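Local coordinates for protein-glutaminase (Chryseobacterium proteolyticum, PDB 2ZK9) that catalyses the deamidation of glutamine side chains in proteins, probably hydrolysing the side-chain amide to give glutamate and ammonia, at residues 12-17 with 54-59; 104-109 with 118-123. All coordinates share one frame; numbering follows the deposited sequence. Where two conformers were deposited one is given.

Overall arrangement
From the N terminus the chain passes through strand 4-5 into helix 8-19, whose residues 12-17 are met by residues 54-59 after a further 36 residues. Contact 1 closes that loop, joining the first helix to the end of helix 42-55 and the turn that follows it. The chain then builds most of the mixed sheet before contact 2 closes a much shorter loop, with 8 residues between 104-109 and 118-123, tying the segment after strand 97-102 to helix 114-120. The two loops are in series, neither enclosing nor crossing the other. Their centres lie 20 Å apart, yet they touch: Phe-15 CZ packs 3.5 Å from Ser-108 O.

Contact 1 of 2, residues 12-17 with 54-59; sequences NSLFNQ and MNNGYD
Asn-56 ND2 is held by two acceptors, donating to Gln-17 OE1 at 2.8 Å and to the backbone O of Ile-52, four residues earlier, in helix 42-55. Here helix 8-19 packs against the Schellman motif that closes helix 42-55, where Gly-57 has positive phi and its N bonds back to Met-54 O (2.9 Å). The amides of Gln-17 and Asn-56 are paired reciprocally, because Gln-17 NE2 returns a bond to Asn-56 OD1 at 3.1 Å. Both amide-to-amide bonds are nearly straight, with N-H...O angles of 161° and 160°. Each donor has its partner nearly in its own amide plane, but the two planes are 48° apart, and each donor is also tilted from the carbonyl plane it meets, more so at Asn-56 OD1. Gln-17 reaches across with its chain extended beyond CG. Both amides, like Leu-14, were deposited in two conformers, so this geometry belongs to one of them. Beside the pair, the side chains of Leu-14 and Asn-56 run antiparallel past one another, Leu-14 CD2 lying 3.4 Å from Asn-56 CG. Ile-5 of strand 4-5 touches both Leu-14 and Tyr-58. The Leu-14 side chain lies roughly perpendicular to that of Tyr-58, Leu-14 CD1 approaching the ring obliquely, 3.9 Å from Tyr-58 CD1.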
# COMPACT_ATOMS: atom_id res chain seq x y z
N ASN A 12 -6.20 -2.19 -14.85
CA ASN A 12 -5.89 -0.76 -15.07
C ASN A 12 -6.99 0.13 -14.54
O ASN A 12 -6.76 1.18 -13.96
CB ASN A 12 -5.66 -0.53 -16.58
CG ASN A 12 -4.33 -1.13 -17.00
OD1 ASN A 12 -3.36 -1.31 -16.28
ND2 ASN A 12 -4.29 -1.43 -18.32
N SER A 13 -8.22 -0.27 -14.73
CA SER A 13 -9.34 0.46 -14.17
C SER A 13 -9.21 0.56 -12.65
O SER A 13 -9.46 1.61 -12.04
CB SER A 13 -10.67 -0.25 -14.56
OG SER A 13 -11.70 0.43 -13.87
N LEU A 14 -8.91 -0.57 -12.01
CA LEU A 14 -8.78 -0.57 -10.56
C LEU A 14 -7.60 0.33 -10.13
O LEU A 14 -7.73 1.08 -9.14
CB LEU A 14 -8.61 -1.99 -10.06
CG LEU A 14 -9.78 -2.92 -10.21
CD1 LEU A 14 -9.33 -4.36 -9.99
CD2 LEU A 14 -10.85 -2.52 -9.18
N PHE A 15 -6.48 0.29 -10.84
CA PHE A 15 -5.37 1.19 -10.54
C PHE A 15 -5.85 2.65 -10.60
O PHE A 15 -5.55 3.45 -9.70
CB PHE A 15 -4.20 0.93 -11.50
CG PHE A 15 -3.05 1.85 -11.16
CD1 PHE A 15 -2.88 3.09 -11.77
CD2 PHE A 15 -2.16 1.48 -10.20
CE1 PHE A 15 -1.85 3.91 -11.38
CE2 PHE A 15 -1.14 2.31 -9.80
CZ PHE A 15 -1.02 3.53 -10.36
N ASN A 16 -6.55 3.00 -11.68
CA ASN A 16 -7.04 4.36 -11.79
C ASN A 16 -7.99 4.74 -10.68
O ASN A 16 -7.96 5.88 -10.15
CB ASN A 16 -7.69 4.54 -13.19
CG ASN A 16 -6.67 4.52 -14.30
OD1 ASN A 16 -5.48 4.79 -14.15
ND2 ASN A 16 -7.23 4.16 -15.48
N GLN A 17 -8.87 3.82 -10.30
CA GLN A 17 -9.79 4.08 -9.20
C GLN A 17 -9.03 4.38 -7.92
O GLN A 17 -9.41 5.29 -7.15
CB GLN A 17 -10.74 2.91 -8.96
CG GLN A 17 -11.68 2.66 -10.16
CD GLN A 17 -12.49 1.46 -9.85
OE1 GLN A 17 -13.07 1.45 -8.76
NE2 GLN A 17 -12.50 0.47 -10.74
N MET A 54 -12.54 -4.39 -3.22
CA MET A 54 -13.71 -5.08 -2.77
C MET A 54 -14.99 -4.39 -3.23
O MET A 54 -15.96 -5.07 -3.54
CB MET A 54 -13.67 -5.28 -1.24
CG MET A 54 -12.62 -6.24 -0.78
SD MET A 54 -12.56 -6.53 0.97
CE MET A 54 -14.11 -7.32 1.31
N ASN A 55 -15.00 -3.08 -3.29
CA ASN A 55 -16.14 -2.36 -3.83
C ASN A 55 -16.47 -2.89 -5.21
O ASN A 55 -17.62 -2.91 -5.59
CB ASN A 55 -15.85 -0.87 -3.78
CG ASN A 55 -15.92 -0.20 -2.39
OD1 ASN A 55 -16.54 -0.75 -1.44
ND2 ASN A 55 -15.31 0.96 -2.35
N ASN A 56 -15.45 -3.27 -5.95
CA ASN A 56 -15.52 -3.77 -7.31
C ASN A 56 -15.73 -5.27 -7.41
O ASN A 56 -15.78 -5.80 -8.51
CB ASN A 56 -14.22 -3.45 -8.09
CG ASN A 56 -14.13 -2.05 -8.63
OD1 ASN A 56 -14.50 -1.67 -9.75
ND2 ASN A 56 -13.70 -1.11 -7.80
N GLY A 57 -15.84 -5.97 -6.30
CA GLY A 57 -16.03 -7.42 -6.27
C GLY A 57 -14.73 -8.22 -6.29
O GLY A 57 -14.82 -9.40 -6.63
N TYR A 58 -13.59 -7.64 -5.94
CA TYR A 58 -12.32 -8.33 -5.92
C TYR A 58 -11.68 -8.29 -4.56
O TYR A 58 -11.81 -7.32 -3.80
CB TYR A 58 -11.34 -7.73 -6.96
CG TYR A 58 -11.95 -7.77 -8.34
CD1 TYR A 58 -12.37 -6.64 -9.00
CD2 TYR A 58 -12.11 -8.99 -8.97
CE1 TYR A 58 -12.94 -6.69 -10.24
CE2 TYR A 58 -12.73 -9.07 -10.20
CZ TYR A 58 -13.14 -7.89 -10.83
OH TYR A 58 -13.72 -7.95 -12.07
N ASP A 59 -10.88 -9.31 -4.27
CA ASP A 59 -9.95 -9.28 -3.16
C ASP A 59 -8.52 -9.35 -3.73
O ASP A 59 -8.33 -9.46 -4.94
CB ASP A 59 -10.27 -10.34 -2.12
CG ASP A 59 -9.84 -10.03 -0.70
OD1 ASP A 59 -9.08 -9.06 -0.50
OD2 ASP A 59 -10.30 -10.73 0.24

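Contact 2 of 2, residues 104-109 with 118-123; sequences PSLFSS and RNACVN
The Phe-107 ring meets the methyl of Ala-120 at its far end, Ala-120 CB standing 3.5 Å from Phe-107 CZ and 3.6 Å from Phe-107 CE2. The methyl comes in obliquely and sits by the far corner of the ring. Trp-117 of helix 114-120 and Val-112 of the preceding loop also touch this side chain. Although the first bond of the Phe-107 side chain points neither at the partner segment nor away from it, chi1 of -63° turns CG beside the backbone N, and the CZ end of the ring then lies against Ala-120. Leu-106, by contrast, starts out toward the partner. Its CD1 reaches the sulfur, 3.9 Å from Cys-121 SG, and passes more loosely by the neighbouring methyl, 4.3 Å from Ala-120 CB. Both segments belong to the glutaminase family region, of the papain-like peptidase clan CA; here the loop after strand 97-102 of the mixed sheet packs on helix 114-120 and the residues just after it. The nearest CA atoms, those of Leu-106 and Ala-120, are 7.1 Å apart, consistent with contact through side chains, and no hydrogen bond joins the two segments. His-83 of strand 82-91 touches both Leu-106 and Cys-121, linking the pair to the sheet. Two successive bonds, each from an N to the O three residues earlier, hold the backbone round Ala-120: Cys-121 N bonds to Arg-118 O at 3.0 Å and Val-122 N to Asn-119 O at 3.1 Å.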
# COMPACT_ATOMS: atom_id res chain seq x y z
N PRO A 104 0.88 3.33 -5.14
CA PRO A 104 1.15 4.70 -5.60
C PRO A 104 2.02 5.54 -4.71
O PRO A 104 2.41 6.63 -5.13
CB PRO A 104 -0.26 5.28 -5.75
CG PRO A 104 -1.14 4.13 -6.03
CD PRO A 104 -0.58 3.07 -5.10
N SER A 105 2.33 5.12 -3.50
CA SER A 105 3.32 5.85 -2.70
C SER A 105 4.74 5.71 -3.25
O SER A 105 5.56 6.55 -2.96
CB SER A 105 3.26 5.52 -1.21
OG SER A 105 3.78 4.22 -0.87
N LEU A 106 4.99 4.66 -4.02
CA LEU A 106 6.29 4.39 -4.63
C LEU A 106 6.23 4.39 -6.15
O LEU A 106 7.27 4.64 -6.77
CB LEU A 106 6.88 3.09 -4.10
CG LEU A 106 7.21 3.10 -2.60
CD1 LEU A 106 7.70 1.72 -2.18
CD2 LEU A 106 8.21 4.17 -2.25
N PHE A 107 5.13 3.99 -6.75
CA PHE A 107 4.97 3.83 -8.17
C PHE A 107 3.65 4.44 -8.58
O PHE A 107 2.58 3.81 -8.59
CB PHE A 107 5.06 2.34 -8.55
CG PHE A 107 6.40 1.76 -8.24
CD1 PHE A 107 7.43 1.87 -9.14
CD2 PHE A 107 6.60 1.09 -7.05
CE1 PHE A 107 8.66 1.30 -8.91
CE2 PHE A 107 7.83 0.54 -6.76
CZ PHE A 107 8.83 0.61 -7.70
N SER A 108 3.69 5.70 -8.95
CA SER A 108 2.48 6.45 -9.24
C SER A 108 1.82 6.17 -10.59
O SER A 108 0.68 6.58 -10.81
CB SER A 108 2.83 7.97 -9.24
OG SER A 108 3.94 8.25 -10.08
N SER A 109 2.53 5.47 -11.48
CA SER A 109 2.07 5.34 -12.85
C SER A 109 1.34 4.04 -13.15
O SER A 109 0.65 4.00 -14.15
CB SER A 109 3.20 5.55 -13.87
OG SER A 109 3.62 6.90 -13.84
N ARG A 118 9.86 -4.35 -4.04
CA ARG A 118 10.77 -4.54 -2.90
C ARG A 118 12.07 -3.79 -3.10
O ARG A 118 12.65 -3.24 -2.17
CB ARG A 118 11.03 -6.01 -2.66
CG ARG A 118 9.78 -6.75 -2.13
CD ARG A 118 10.13 -8.13 -1.54
NE ARG A 118 10.80 -9.01 -2.47
CZ ARG A 118 10.17 -9.76 -3.35
NH1 ARG A 118 8.85 -9.77 -3.47
NH2 ARG A 118 10.90 -10.54 -4.18
N ASN A 119 12.56 -3.76 -4.36
CA ASN A 119 13.80 -3.00 -4.60
C ASN A 119 13.62 -1.50 -4.33
O ASN A 119 14.59 -0.89 -3.85
CB ASN A 119 14.25 -3.29 -6.03
CG ASN A 119 15.57 -2.62 -6.33
OD1 ASN A 119 15.57 -1.67 -7.12
ND2 ASN A 119 16.65 -3.04 -5.74
N ALA A 120 12.44 -0.93 -4.57
CA ALA A 120 12.19 0.46 -4.22
C ALA A 120 12.12 0.70 -2.74
O ALA A 120 12.19 1.86 -2.31
CB ALA A 120 10.91 0.95 -4.89
N CYS A 121 11.97 -0.37 -1.94
CA CYS A 121 12.02 -0.28 -0.49
C CYS A 121 13.41 -0.38 0.08
O CYS A 121 13.58 -0.30 1.30
CB CYS A 121 11.14 -1.39 0.10
SG CYS A 121 9.39 -1.26 -0.29
N VAL A 122 14.41 -0.55 -0.78
CA VAL A 122 15.81 -0.58 -0.38
C VAL A 122 16.59 0.35 -1.31
O VAL A 122 17.58 -0.02 -1.94
CB VAL A 122 16.37 -2.01 -0.31
CG1 VAL A 122 15.80 -2.68 0.96
CG2 VAL A 122 16.11 -2.82 -1.56
N ASN A 123 16.15 1.60 -1.36
CA ASN A 123 16.66 2.60 -2.29
C ASN A 123 17.93 3.22 -1.70
O ASN A 123 17.86 4.00 -0.76
CB ASN A 123 15.56 3.64 -2.54
CG ASN A 123 15.95 4.62 -3.60
OD1 ASN A 123 17.11 4.91 -3.83
ND2 ASN A 123 14.91 5.15 -4.24